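Local coordinates for protein transcriptional regulator, ROK family (Vibrio cholerae O1 biovar eltor, PDB 1Z05) that probably binds DNA and regulates transcription of genes of carbohydrate metabolism, as a zinc-containing homologue of the Escherichia coli repressor Mlc, at residues S292-V300 / E317-A325; R303-L312 / A326-V337. All coordinates share one frame; numbering follows the deposited sequence. Where two conformers were deposited one is given.

Contact 1 (S292-V300 / E317-A325); sequences SSQAIRDQV and EISIEDICA
Ser-319, whose CA faces the aliphatic part of Arg-297, is gripped through its hydroxyl: OG accepts from Asp-322 N at 3.0 Å with an N-H...O angle of 158°. Asp-322 OD2 accepts in return from Ser-319 N, a weak bond. This reciprocal pair is a capping box that opens helix 320-328 just where its first turn meets helix 293-305. Helix 293-305 has its own cap, Ser-292 OG accepting from Ala-295 N, so both N-termini are closed by serines. Between the helices there are no hydrogen bonds. Arg-297 lays its chain alongside the residues before helix 320-328: its CD lies 3.3 Å from Ile-318 O, and its CG meets Ile-320 CD1, the two side chains crossing at about a right angle. A bend at chi3 (-50°) folds the guanidinium back along its own helix, where one face has Ser-293 O and Gln-294 CA near its rim, and NH2 donates a weak bond to Gln-294 OE1. The two short helix segments run 59° apart with axes 10.4 Å from each other at closest approach, an oblique helix pair that packs on helix 332-356 in the ROK domain, whose fold belongs to the sugar kinase-actin superfamily. Aliphatic tips fill the interface. Ile-320 swings its end inward, CD1 reaching Ser-293 O at 3.4 Å. One turn further along, Ile-323 CD1 touches Val-300 CG2 at 3.8 Å as the two chains slide past each other in opposite directions. Ile-296 CG2 also approaches both isoleucine CD1 atoms, although two conformers of Ile-296 are deposited and this detail is less certain. Val-300 CG1 makes a looser approach to Ile-318 CG2 at 4.3 Å. Val-366 lies against Ile-320.

Contact 2 (R303-L312 / A326-V337); sequences RIQAGEPSCL and AAADGDPLAVDV
Arg-303 reaches two acids at once. NH1 and NH2 both donate, end-on, to Asp-336 OD2 (2.9 Å from NH1), which lies in the guanidinium plane; the carboxylate is turned 86° against that plane. From the side, NE and NH2 take one oxygen each of Glu-308, NH2 meeting OE1 at 2.9 Å. The two acids at its edges balance its charge and fix the rotation of its flat group. A bend at chi3 (69°) turns the guanidinium toward both acids. Leu-333 CD1 sits over one face, toward its rim, 3.3 Å from Arg-303 NE. The other methyl, CD2, rests against both Ile-304 CG1 and Ser-310 CB, 3.6 Å from the latter; with CG anti to the backbone N (chi1 178°), the leucine projects from its helix into the 303-312 segment. Asp-331 N-caps helix 332-356. Its OD2 accepts from Ser-310 OG at 2.8 Å and, from the opposite face of the carboxylate, from Ala-334 N. Its OD1 takes Cys-311 N at 3.1 Å, from above the plane. Ser-310 OG accepts in turn from Leu-312 N, forming an ST turn. A water links the two segments, donating to Pro-309 O and Asp-331 OD1 and accepting from Leu-333 N. Cys-311 SG and Leu-312 CG rest on Ala-326 CB, in the last turns of helix 320-328 before its Schellman end at Gly-330. The loop after helix 293-305 thus lies against the end of helix 320-328 and the start of helix 332-356, with Leu-312 also on Val-300.

Overall arrangement
Both contacts draw on helices 293-305 and 320-328, and their segments alternate along the chain; the centres are about 11 Å apart, on the same side of the chain's centre and away from the zinc site. Contact 1 is the helix-on-helix part, apolar, with its polar bonds kept inside each segment. Contact 2 lies farther out, where helix ends and loops meet, and is held by charge, capping and a water. They touch directly: Ile-318 packs on Leu-312, and Ile-296 and Val-300 on Val-337, so the apolar packing of contact 1 continues into contact 2, whose salt-bridge residues are partly exposed.

Contact 1 (S292-V300 / E317-A325)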
ATOM      1  N   SER A 292      -9.908  18.134 -15.024  1.00 42.04           N
ATOM      2  CA  SER A 292      -8.646  18.859 -15.123  1.00 42.25           C
ATOM      3  C   SER A 292      -8.967  20.353 -15.144  1.00 42.91           C
ATOM      4  O   SER A 292     -10.110  20.733 -15.444  1.00 41.21           O
ATOM      5  CB  SER A 292      -7.918  18.469 -16.406  1.00 42.70           C
ATOM      6  OG  SER A 292      -8.587  18.972 -17.553  1.00 43.52           O
ATOM      7  N   SER A 293      -7.972  21.181 -14.823  0.50 42.50           N
ATOM      8  CA  SER A 293      -8.128  22.640 -14.847  0.50 42.68           C
ATOM      9  C   SER A 293      -8.600  23.128 -16.215  0.50 42.45           C
ATOM     10  O   SER A 293      -9.477  23.986 -16.305  0.50 42.57           O
ATOM     11  CB  SER A 293      -6.820  23.340 -14.455  0.50 42.55           C
ATOM     12  OG  SER A 293      -5.727  22.854 -15.216  0.50 43.10           O
ATOM     13  N   GLN A 294      -8.017  22.559 -17.267  1.00 42.34           N
ATOM     14  CA  GLN A 294      -8.384  22.882 -18.650  1.00 42.57           C
ATOM     15  C   GLN A 294      -9.829  22.493 -18.984  1.00 42.00           C
ATOM     16  O   GLN A 294     -10.542  23.258 -19.635  1.00 41.79           O
ATOM     17  CB  GLN A 294      -7.403  22.222 -19.630  1.00 43.41           C
ATOM     18  CG  GLN A 294      -7.632  22.535 -21.115  1.00 45.82           C
ATOM     19  CD  GLN A 294      -7.220  23.948 -21.502  1.00 51.02           C
ATOM     20  OE1 GLN A 294      -7.932  24.919 -21.233  1.00 53.60           O
ATOM     21  NE2 GLN A 294      -6.072  24.065 -22.159  1.00 55.31           N
ATOM     22  N   ALA A 295     -10.258  21.312 -18.537  1.00 40.86           N
ATOM     23  CA  ALA A 295     -11.610  20.828 -18.815  1.00 40.33           C
ATOM     24  C   ALA A 295     -12.691  21.710 -18.169  1.00 39.90           C
ATOM     25  O   ALA A 295     -13.748  21.929 -18.760  1.00 39.53           O
ATOM     26  CB  ALA A 295     -11.769  19.361 -18.370  1.00 40.60           C
ATOM     27  N   ILE A 296     -12.420  22.201 -16.962  0.50 40.03           N
ATOM     28  CA  ILE A 296     -13.351  23.096 -16.265  0.50 40.52           C
ATOM     29  C   ILE A 296     -13.476  24.432 -17.004  0.50 40.70           C
ATOM     30  O   ILE A 296     -14.588  24.893 -17.286  0.50 40.30           O
ATOM     31  CB  ILE A 296     -12.936  23.308 -14.785  0.50 40.32           C
ATOM     32  CG1 ILE A 296     -13.019  21.987 -14.001  0.50 40.71           C
ATOM     33  CG2 ILE A 296     -13.776  24.407 -14.118  0.50 40.58           C
ATOM     34  CD1 ILE A 296     -14.375  21.285 -14.060  0.50 40.32           C
ATOM     35  N   ARG A 297     -12.332  25.037 -17.324  1.00 41.01           N
ATOM     36  CA  ARG A 297     -12.294  26.290 -18.105  1.00 42.65           C
ATOM     37  C   ARG A 297     -13.001  26.139 -19.453  1.00 42.39           C
ATOM     38  O   ARG A 297     -13.771  27.011 -19.859  1.00 42.25           O
ATOM     39  CB  ARG A 297     -10.854  26.776 -18.312  1.00 41.78           C
ATOM     40  CG  ARG A 297     -10.132  27.157 -17.024  1.00 44.90           C
ATOM     41  CD  ARG A 297      -8.788  27.859 -17.287  1.00 46.56           C
ATOM     42  NE  ARG A 297      -7.935  27.149 -18.244  1.00 55.51           N
ATOM     43  CZ  ARG A 297      -6.876  26.407 -17.927  1.00 56.93           C
ATOM     44  NH1 ARG A 297      -6.503  26.256 -16.660  1.00 58.46           N
ATOM     45  NH2 ARG A 297      -6.181  25.812 -18.890  1.00 59.02           N
ATOM     46  N   ASP A 298     -12.746  25.023 -20.130  1.00 43.07           N
ATOM     47  CA  ASP A 298     -13.409  24.709 -21.395  1.00 43.25           C
ATOM     48  C   ASP A 298     -14.929  24.557 -21.271  1.00 41.93           C
ATOM     49  O   ASP A 298     -15.655  24.909 -22.194  1.00 41.89           O
ATOM     50  CB  ASP A 298     -12.821  23.436 -22.014  1.00 44.51           C
ATOM     51  CG  ASP A 298     -11.442  23.651 -22.636  1.00 48.55           C
ATOM     52  OD1 ASP A 298     -10.941  24.799 -22.666  1.00 52.60           O
ATOM     53  OD2 ASP A 298     -10.853  22.650 -23.102  1.00 52.86           O
ATOM     54  N   GLN A 299     -15.400  24.017 -20.146  1.00 41.18           N
ATOM     55  CA  GLN A 299     -16.836  23.853 -19.906  1.00 41.10           C
ATOM     56  C   GLN A 299     -17.515  25.210 -19.775  1.00 39.02           C
ATOM     57  O   GLN A 299     -18.560  25.453 -20.375  1.00 38.11           O
ATOM     58  CB  GLN A 299     -17.089  23.044 -18.634  1.00 42.23           C
ATOM     59  CG  GLN A 299     -17.065  21.537 -18.825  1.00 47.33           C
ATOM     60  CD  GLN A 299     -17.052  20.792 -17.503  1.00 54.16           C
ATOM     61  OE1 GLN A 299     -17.811  21.120 -16.584  1.00 60.07           O
ATOM     62  NE2 GLN A 299     -16.191  19.783 -17.399  1.00 52.15           N
ATOM     63  N   VAL A 300     -16.899  26.079 -18.983  1.00 38.07           N
ATOM     64  CA  VAL A 300     -17.374  27.439 -18.763  1.00 38.51           C
ATOM     65  C   VAL A 300     -17.423  28.176 -20.103  1.00 37.31           C
ATOM     66  O   VAL A 300     -18.444  28.758 -20.456  1.00 36.70           O
ATOM     67  CB  VAL A 300     -16.464  28.176 -17.735  1.00 38.82           C
ATOM     68  CG1 VAL A 300     -16.774  29.675 -17.681  1.00 40.23           C
ATOM     69  CG2 VAL A 300     -16.620  27.551 -16.359  1.00 37.92           C
ATOM     70  N   GLU A 317     -10.046  35.615 -20.891  1.00 54.32           N
ATOM     71  CA  GLU A 317      -9.070  34.686 -20.293  1.00 54.14           C
ATOM     72  C   GLU A 317      -9.478  34.158 -18.903  1.00 52.63           C
ATOM     73  O   GLU A 317      -8.733  34.297 -17.923  1.00 52.34           O
ATOM     74  CB  GLU A 317      -7.664  35.312 -20.256  1.00 54.37           C
ATOM     75  CG  GLU A 317      -7.086  35.654 -21.629  1.00 56.06           C
ATOM     76  CD  GLU A 317      -5.953  36.666 -21.555  1.00 56.81           C
ATOM     77  OE1 GLU A 317      -6.239  37.876 -21.405  1.00 61.14           O
ATOM     78  OE2 GLU A 317      -4.775  36.258 -21.663  1.00 60.31           O
ATOM     79  N   ILE A 318     -10.660  33.544 -18.841  1.00 50.68           N
ATOM     80  CA  ILE A 318     -11.195  32.954 -17.608  1.00 48.53           C
ATOM     81  C   ILE A 318     -10.213  31.981 -16.948  1.00 47.76           C
ATOM     82  O   ILE A 318      -9.779  31.012 -17.569  1.00 47.16           O
ATOM     83  CB  ILE A 318     -12.521  32.176 -17.871  1.00 48.64           C
ATOM     84  CG1 ILE A 318     -13.482  32.967 -18.776  1.00 48.91           C
ATOM     85  CG2 ILE A 318     -13.160  31.715 -16.551  1.00 46.13           C
ATOM     86  CD1 ILE A 318     -14.379  33.955 -18.076  1.00 51.41           C
ATOM     87  N   SER A 319      -9.876  32.247 -15.690  1.00 46.96           N
ATOM     88  CA  SER A 319      -9.060  31.336 -14.896  1.00 46.95           C
ATOM     89  C   SER A 319      -9.928  30.522 -13.940  1.00 47.11           C
ATOM     90  O   SER A 319     -11.124  30.795 -13.785  1.00 46.32           O
ATOM     91  CB  SER A 319      -8.001  32.115 -14.110  1.00 47.62           C
ATOM     92  OG  SER A 319      -8.585  32.859 -13.053  1.00 45.75           O
ATOM     93  N   ILE A 320      -9.320  29.523 -13.303  1.00 47.06           N
ATOM     94  CA  ILE A 320      -9.986  28.739 -12.269  1.00 47.30           C
ATOM     95  C   ILE A 320     -10.305  29.622 -11.062  1.00 47.45           C
ATOM     96  O   ILE A 320     -11.386  29.510 -10.469  1.00 47.11           O
ATOM     97  CB  ILE A 320      -9.145  27.500 -11.849  1.00 48.10           C
ATOM     98  CG1 ILE A 320      -8.938  26.553 -13.043  1.00 47.91           C
ATOM     99  CG2 ILE A 320      -9.806  26.751 -10.666  1.00 45.82           C
ATOM    100  CD1 ILE A 320     -10.202  25.795 -13.481  1.00 50.58           C
ATOM    101  N   GLU A 321      -9.372  30.509 -10.720  1.00 46.95           N
ATOM    102  CA  GLU A 321      -9.589  31.511  -9.672  1.00 47.12           C
ATOM    103  C   GLU A 321     -10.832  32.359  -9.944  1.00 46.02           C
ATOM    104  O   GLU A 321     -11.616  32.606  -9.032  1.00 46.21           O
ATOM    105  CB  GLU A 321      -8.361  32.419  -9.510  1.00 47.52           C
ATOM    106  CG  GLU A 321      -7.164  31.771  -8.809  1.00 51.94           C
ATOM    107  CD  GLU A 321      -6.308  30.900  -9.728  1.00 56.50           C
ATOM    108  OE1 GLU A 321      -6.648  30.748 -10.923  1.00 59.08           O
ATOM    109  OE2 GLU A 321      -5.281  30.368  -9.251  1.00 58.25           O
ATOM    110  N   ASP A 322     -10.999  32.801 -11.193  1.00 45.09           N
ATOM    111  CA  ASP A 322     -12.175  33.581 -11.611  1.00 44.19           C
ATOM    112  C   ASP A 322     -13.474  32.791 -11.449  1.00 43.04           C
ATOM    113  O   ASP A 322     -14.476  33.331 -10.981  1.00 41.94           O
ATOM    114  CB  ASP A 322     -12.060  34.026 -13.070  1.00 43.90           C
ATOM    115  CG  ASP A 322     -10.858  34.914 -13.328  1.00 47.43           C
ATOM    116  OD1 ASP A 322     -10.164  35.314 -12.366  1.00 51.43           O
ATOM    117  OD2 ASP A 322     -10.605  35.207 -14.512  1.00 47.89           O
ATOM    118  N   ILE A 323     -13.450  31.523 -11.857  1.00 42.46           N
ATOM    119  CA  ILE A 323     -14.612  30.638 -11.735  1.00 42.19           C
ATOM    120  C   ILE A 323     -14.984  30.436 -10.263  1.00 42.88           C
ATOM    121  O   ILE A 323     -16.167  30.507  -9.898  1.00 43.33           O
ATOM    122  CB  ILE A 323     -14.382  29.268 -12.441  1.00 42.23           C
ATOM    123  CG1 ILE A 323     -14.098  29.476 -13.932  1.00 41.98           C
ATOM    124  CG2 ILE A 323     -15.605  28.357 -12.279  1.00 39.15           C
ATOM    125  CD1 ILE A 323     -13.377  28.315 -14.614  1.00 41.63           C
ATOM    126  N   CYS A 324     -13.974  30.192  -9.428  1.00 42.91           N
ATOM    127  CA  CYS A 324     -14.173  29.984  -7.994  1.00 43.67           C
ATOM    128  C   CYS A 324     -14.701  31.215  -7.286  1.00 43.23           C
ATOM    129  O   CYS A 324     -15.521  31.099  -6.377  1.00 44.67           O
ATOM    130  CB  CYS A 324     -12.880  29.515  -7.329  1.00 43.97           C
ATOM    131  SG  CYS A 324     -12.482  27.823  -7.705  1.00 49.08           S
ATOM    132  N   ALA A 325     -14.233  32.390  -7.708  1.00 42.75           N
ATOM    133  CA  ALA A 325     -14.679  33.659  -7.150  1.00 41.47           C
ATOM    134  C   ALA A 325     -16.103  33.987  -7.582  1.00 41.24           C
ATOM    135  O   ALA A 325     -16.862  34.592  -6.823  1.00 41.07           O
ATOM    136  CB  ALA A 325     -13.726  34.787  -7.546  1.00 41.69           C
TER

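Contact 2 (R303-L312 / A326-V337)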
ATOM      1  N   ARG A 303     -20.368  26.808 -22.328  1.00 34.51           N
ATOM      2  CA  ARG A 303     -21.731  27.136 -21.883  1.00 33.11           C
ATOM      3  C   ARG A 303     -22.061  28.612 -22.120  1.00 32.62           C
ATOM      4  O   ARG A 303     -23.198  28.953 -22.457  1.00 32.20           O
ATOM      5  CB  ARG A 303     -21.932  26.720 -20.423  1.00 33.57           C
ATOM      6  CG  ARG A 303     -21.844  25.200 -20.215  1.00 32.84           C
ATOM      7  CD  ARG A 303     -21.929  24.772 -18.743  1.00 34.28           C
ATOM      8  NE  ARG A 303     -23.270  25.026 -18.227  1.00 35.68           N
ATOM      9  CZ  ARG A 303     -23.748  24.581 -17.069  1.00 36.56           C
ATOM     10  NH1 ARG A 303     -22.999  23.824 -16.273  1.00 33.81           N
ATOM     11  NH2 ARG A 303     -24.994  24.896 -16.716  1.00 32.59           N
ATOM     12  N   ILE A 304     -21.058  29.476 -21.973  1.00 32.44           N
ATOM     13  CA  ILE A 304     -21.205  30.906 -22.297  1.00 33.07           C
ATOM     14  C   ILE A 304     -21.405  31.138 -23.806  1.00 33.48           C
ATOM     15  O   ILE A 304     -22.234  31.973 -24.206  1.00 34.08           O
ATOM     16  CB  ILE A 304     -20.033  31.752 -21.716  1.00 32.28           C
ATOM     17  CG1 ILE A 304     -20.192  31.878 -20.197  1.00 33.23           C
ATOM     18  CG2 ILE A 304     -19.972  33.140 -22.352  1.00 31.37           C
ATOM     19  CD1 ILE A 304     -18.917  32.222 -19.455  1.00 34.20           C
ATOM     20  N   GLN A 305     -20.649  30.402 -24.625  0.70 34.17           N
ATOM     21  CA  GLN A 305     -20.767  30.464 -26.087  0.70 33.96           C
ATOM     22  C   GLN A 305     -22.153  30.004 -26.541  0.70 34.68           C
ATOM     23  O   GLN A 305     -22.704  30.533 -27.512  0.70 34.65           O
ATOM     24  CB  GLN A 305     -19.651  29.641 -26.752  0.70 34.89           C
ATOM     25  CG  GLN A 305     -19.745  29.470 -28.284  0.70 34.64           C
ATOM     26  CD  GLN A 305     -19.537  30.764 -29.076  0.70 37.42           C
ATOM     27  OE1 GLN A 305     -18.691  31.598 -28.738  0.70 38.35           O
ATOM     28  NE2 GLN A 305     -20.306  30.922 -30.148  0.70 34.99           N
ATOM     29  N   ALA A 306     -22.724  29.046 -25.810  1.00 34.09           N
ATOM     30  CA  ALA A 306     -24.062  28.530 -26.104  1.00 34.77           C
ATOM     31  C   ALA A 306     -25.169  29.471 -25.609  1.00 35.06           C
ATOM     32  O   ALA A 306     -26.349  29.250 -25.881  1.00 35.94           O
ATOM     33  CB  ALA A 306     -24.233  27.138 -25.520  1.00 35.60           C
ATOM     34  N   GLY A 307     -24.778  30.520 -24.889  1.00 34.63           N
ATOM     35  CA  GLY A 307     -25.697  31.592 -24.525  1.00 33.67           C
ATOM     36  C   GLY A 307     -26.224  31.534 -23.100  1.00 33.29           C
ATOM     37  O   GLY A 307     -27.191  32.207 -22.781  1.00 32.28           O
ATOM     38  N   GLU A 308     -25.592  30.732 -22.245  1.00 32.54           N
ATOM     39  CA  GLU A 308     -25.976  30.674 -20.834  1.00 35.28           C
ATOM     40  C   GLU A 308     -25.496  31.923 -20.098  1.00 34.22           C
ATOM     41  O   GLU A 308     -24.331  32.289 -20.216  1.00 34.02           O
ATOM     42  CB  GLU A 308     -25.441  29.405 -20.156  1.00 33.73           C
ATOM     43  CG  GLU A 308     -26.115  28.132 -20.660  1.00 36.55           C
ATOM     44  CD  GLU A 308     -25.771  26.910 -19.825  1.00 40.12           C
ATOM     45  OE1 GLU A 308     -25.947  26.953 -18.582  1.00 44.69           O
ATOM     46  OE2 GLU A 308     -25.350  25.895 -20.421  1.00 46.22           O
ATOM     47  N   PRO A 309     -26.397  32.578 -19.330  1.00 34.38           N
ATOM     48  CA  PRO A 309     -26.030  33.840 -18.686  1.00 34.29           C
ATOM     49  C   PRO A 309     -25.041  33.658 -17.535  1.00 34.72           C
ATOM     50  O   PRO A 309     -25.090  32.652 -16.813  1.00 34.05           O
ATOM     51  CB  PRO A 309     -27.372  34.386 -18.185  1.00 34.54           C
ATOM     52  CG  PRO A 309     -28.225  33.198 -18.014  1.00 34.59           C
ATOM     53  CD  PRO A 309     -27.782  32.181 -19.019  1.00 34.00           C
ATOM     54  N   SER A 310     -24.135  34.619 -17.382  1.00 35.04           N
ATOM     55  CA  SER A 310     -23.125  34.560 -16.330  1.00 35.61           C
ATOM     56  C   SER A 310     -22.436  35.895 -16.202  1.00 36.10           C
ATOM     57  O   SER A 310     -22.327  36.640 -17.181  1.00 37.02           O
ATOM     58  CB  SER A 310     -22.070  33.486 -16.636  1.00 35.10           C
ATOM     59  OG  SER A 310     -21.055  33.448 -15.640  1.00 35.60           O
ATOM     60  N   CYS A 311     -21.946  36.177 -14.999  1.00 36.51           N
ATOM     61  CA  CYS A 311     -21.107  37.339 -14.748  1.00 37.53           C
ATOM     62  C   CYS A 311     -19.720  37.180 -15.394  1.00 38.38           C
ATOM     63  O   CYS A 311     -18.962  38.143 -15.487  1.00 38.76           O
ATOM     64  CB  CYS A 311     -20.973  37.582 -13.241  1.00 37.35           C
ATOM     65  SG  CYS A 311     -20.064  36.308 -12.326  1.00 41.16           S
ATOM     66  N   LEU A 312     -19.399  35.960 -15.825  1.00 38.38           N
ATOM     67  CA  LEU A 312     -18.151  35.672 -16.523  1.00 39.60           C
ATOM     68  C   LEU A 312     -18.233  35.886 -18.041  1.00 39.98           C
ATOM     69  O   LEU A 312     -17.221  35.771 -18.732  1.00 40.92           O
ATOM     70  CB  LEU A 312     -17.698  34.229 -16.233  1.00 39.07           C
ATOM     71  CG  LEU A 312     -17.314  33.840 -14.799  1.00 40.01           C
ATOM     72  CD1 LEU A 312     -17.282  32.325 -14.620  1.00 40.92           C
ATOM     73  CD2 LEU A 312     -15.979  34.458 -14.377  1.00 43.60           C
ATOM     74  N   ALA A 326     -16.459  33.597  -8.803  1.00 40.51           N
ATOM     75  CA  ALA A 326     -17.818  33.786  -9.304  1.00 40.53           C
ATOM     76  C   ALA A 326     -18.797  32.870  -8.568  1.00 40.28           C
ATOM     77  O   ALA A 326     -19.871  33.311  -8.147  1.00 40.77           O
ATOM     78  CB  ALA A 326     -17.879  33.557 -10.809  1.00 38.93           C
ATOM     79  N   ALA A 327     -18.411  31.607  -8.408  1.00 41.59           N
ATOM     80  CA  ALA A 327     -19.211  30.606  -7.698  1.00 43.24           C
ATOM     81  C   ALA A 327     -19.406  30.983  -6.232  1.00 45.15           C
ATOM     82  O   ALA A 327     -20.534  31.019  -5.742  1.00 45.28           O
ATOM     83  CB  ALA A 327     -18.575  29.246  -7.812  1.00 42.74           C
ATOM     84  N   ALA A 328     -18.300  31.280  -5.548  1.00 46.51           N
ATOM     85  CA  ALA A 328     -18.338  31.771  -4.170  1.00 47.50           C
ATOM     86  C   ALA A 328     -19.236  32.994  -4.021  1.00 47.31           C
ATOM     87  O   ALA A 328     -19.910  33.147  -3.003  1.00 48.60           O
ATOM     88  CB  ALA A 328     -16.924  32.070  -3.662  1.00 47.92           C
ATOM     89  N   ASP A 329     -19.261  33.848  -5.043  1.00 47.68           N
ATOM     90  CA  ASP A 329     -20.061  35.075  -5.013  1.00 47.73           C
ATOM     91  C   ASP A 329     -21.481  34.885  -5.574  1.00 46.27           C
ATOM     92  O   ASP A 329     -22.229  35.851  -5.736  1.00 45.80           O
ATOM     93  CB  ASP A 329     -19.337  36.201  -5.754  1.00 49.26           C
ATOM     94  CG  ASP A 329     -19.358  37.522  -4.988  1.00 54.26           C
ATOM     95  OD1 ASP A 329     -20.455  38.094  -4.787  1.00 56.57           O
ATOM     96  OD2 ASP A 329     -18.266  37.992  -4.593  1.00 58.99           O
ATOM     97  N   GLY A 330     -21.836  33.640  -5.883  1.00 44.68           N
ATOM     98  CA  GLY A 330     -23.217  33.288  -6.212  1.00 42.19           C
ATOM     99  C   GLY A 330     -23.628  33.233  -7.675  1.00 40.36           C
ATOM    100  O   GLY A 330     -24.827  33.192  -7.972  1.00 39.96           O
ATOM    101  N   ASP A 331     -22.662  33.232  -8.592  1.00 37.62           N
ATOM    102  CA  ASP A 331     -22.990  33.145 -10.022  1.00 35.70           C
ATOM    103  C   ASP A 331     -23.539  31.754 -10.334  1.00 33.83           C
ATOM    104  O   ASP A 331     -22.827  30.768 -10.168  1.00 34.52           O
ATOM    105  CB  ASP A 331     -21.774  33.451 -10.909  1.00 35.20           C
ATOM    106  CG  ASP A 331     -22.108  33.383 -12.389  1.00 34.59           C
ATOM    107  OD1 ASP A 331     -22.943  34.190 -12.855  1.00 33.03           O
ATOM    108  OD2 ASP A 331     -21.547  32.508 -13.085  1.00 33.29           O
ATOM    109  N   PRO A 332     -24.814  31.670 -10.761  1.00 33.27           N
ATOM    110  CA  PRO A 332     -25.467  30.377 -11.000  1.00 32.14           C
ATOM    111  C   PRO A 332     -24.682  29.434 -11.915  1.00 32.04           C
ATOM    112  O   PRO A 332     -24.557  28.247 -11.605  1.00 30.83           O
ATOM    113  CB  PRO A 332     -26.795  30.775 -11.649  1.00 31.46           C
ATOM    114  CG  PRO A 332     -27.083  32.127 -11.076  1.00 32.04           C
ATOM    115  CD  PRO A 332     -25.743  32.799 -10.996  1.00 32.88           C
ATOM    116  N   LEU A 333     -24.157  29.952 -13.020  1.00 31.32           N
ATOM    117  CA  LEU A 333     -23.355  29.131 -13.938  1.00 32.53           C
ATOM    118  C   LEU A 333     -22.086  28.558 -13.286  1.00 32.29           C
ATOM    119  O   LEU A 333     -21.831  27.361 -13.372  1.00 32.11           O
ATOM    120  CB  LEU A 333     -23.024  29.887 -15.232  1.00 32.53           C
ATOM    121  CG  LEU A 333     -22.151  29.131 -16.257  1.00 36.36           C
ATOM    122  CD1 LEU A 333     -22.839  27.863 -16.696  1.00 39.83           C
ATOM    123  CD2 LEU A 333     -21.840  30.000 -17.470  1.00 36.12           C
ATOM    124  N   ALA A 334     -21.307  29.413 -12.629  1.00 32.84           N
ATOM    125  CA  ALA A 334     -20.082  28.992 -11.951  1.00 31.94           C
ATOM    126  C   ALA A 334     -20.380  28.013 -10.816  1.00 31.89           C
ATOM    127  O   ALA A 334     -19.675  27.024 -10.643  1.00 32.26           O
ATOM    128  CB  ALA A 334     -19.322  30.206 -11.435  1.00 31.37           C
ATOM    129  N   VAL A 335     -21.429  28.291 -10.043  1.00 32.09           N
ATOM    130  CA  VAL A 335     -21.904  27.355  -9.024  1.00 30.81           C
ATOM    131  C   VAL A 335     -22.196  25.992  -9.655  1.00 31.10           C
ATOM    132  O   VAL A 335     -21.713  24.962  -9.179  1.00 32.91           O
ATOM    133  CB  VAL A 335     -23.158  27.899  -8.278  1.00 30.23           C
ATOM    134  CG1 VAL A 335     -23.826  26.802  -7.429  1.00 28.27           C
ATOM    135  CG2 VAL A 335     -22.796  29.110  -7.410  1.00 30.34           C
ATOM    136  N   ASP A 336     -22.963  25.985 -10.739  1.00 31.38           N
ATOM    137  CA  ASP A 336     -23.313  24.729 -11.416  1.00 32.84           C
ATOM    138  C   ASP A 336     -22.094  23.953 -11.949  1.00 33.55           C
ATOM    139  O   ASP A 336     -22.039  22.718 -11.869  1.00 33.99           O
ATOM    140  CB  ASP A 336     -24.302  24.997 -12.551  1.00 31.51           C
ATOM    141  CG  ASP A 336     -25.037  23.739 -12.983  1.00 37.26           C
ATOM    142  OD1 ASP A 336     -25.766  23.145 -12.141  1.00 36.68           O
ATOM    143  OD2 ASP A 336     -24.889  23.351 -14.168  1.00 41.30           O
ATOM    144  N   VAL A 337     -21.134  24.684 -12.502  1.00 33.41           N
ATOM    145  CA  VAL A 337     -19.873  24.095 -12.975  1.00 33.44           C
ATOM    146  C   VAL A 337     -19.082  23.460 -11.813  1.00 33.50           C
ATOM    147  O   VAL A 337     -18.604  22.331 -11.926  1.00 34.93           O
ATOM    148  CB  VAL A 337     -19.026  25.144 -13.747  1.00 33.57           C
ATOM    149  CG1 VAL A 337     -17.609  24.631 -14.040  1.00 33.02           C
ATOM    150  CG2 VAL A 337     -19.724  25.541 -15.048  1.00 32.24           C
TER
HETATM  151  O   HOH W   1     -24.837  32.600 -14.126  1.00 33.42           O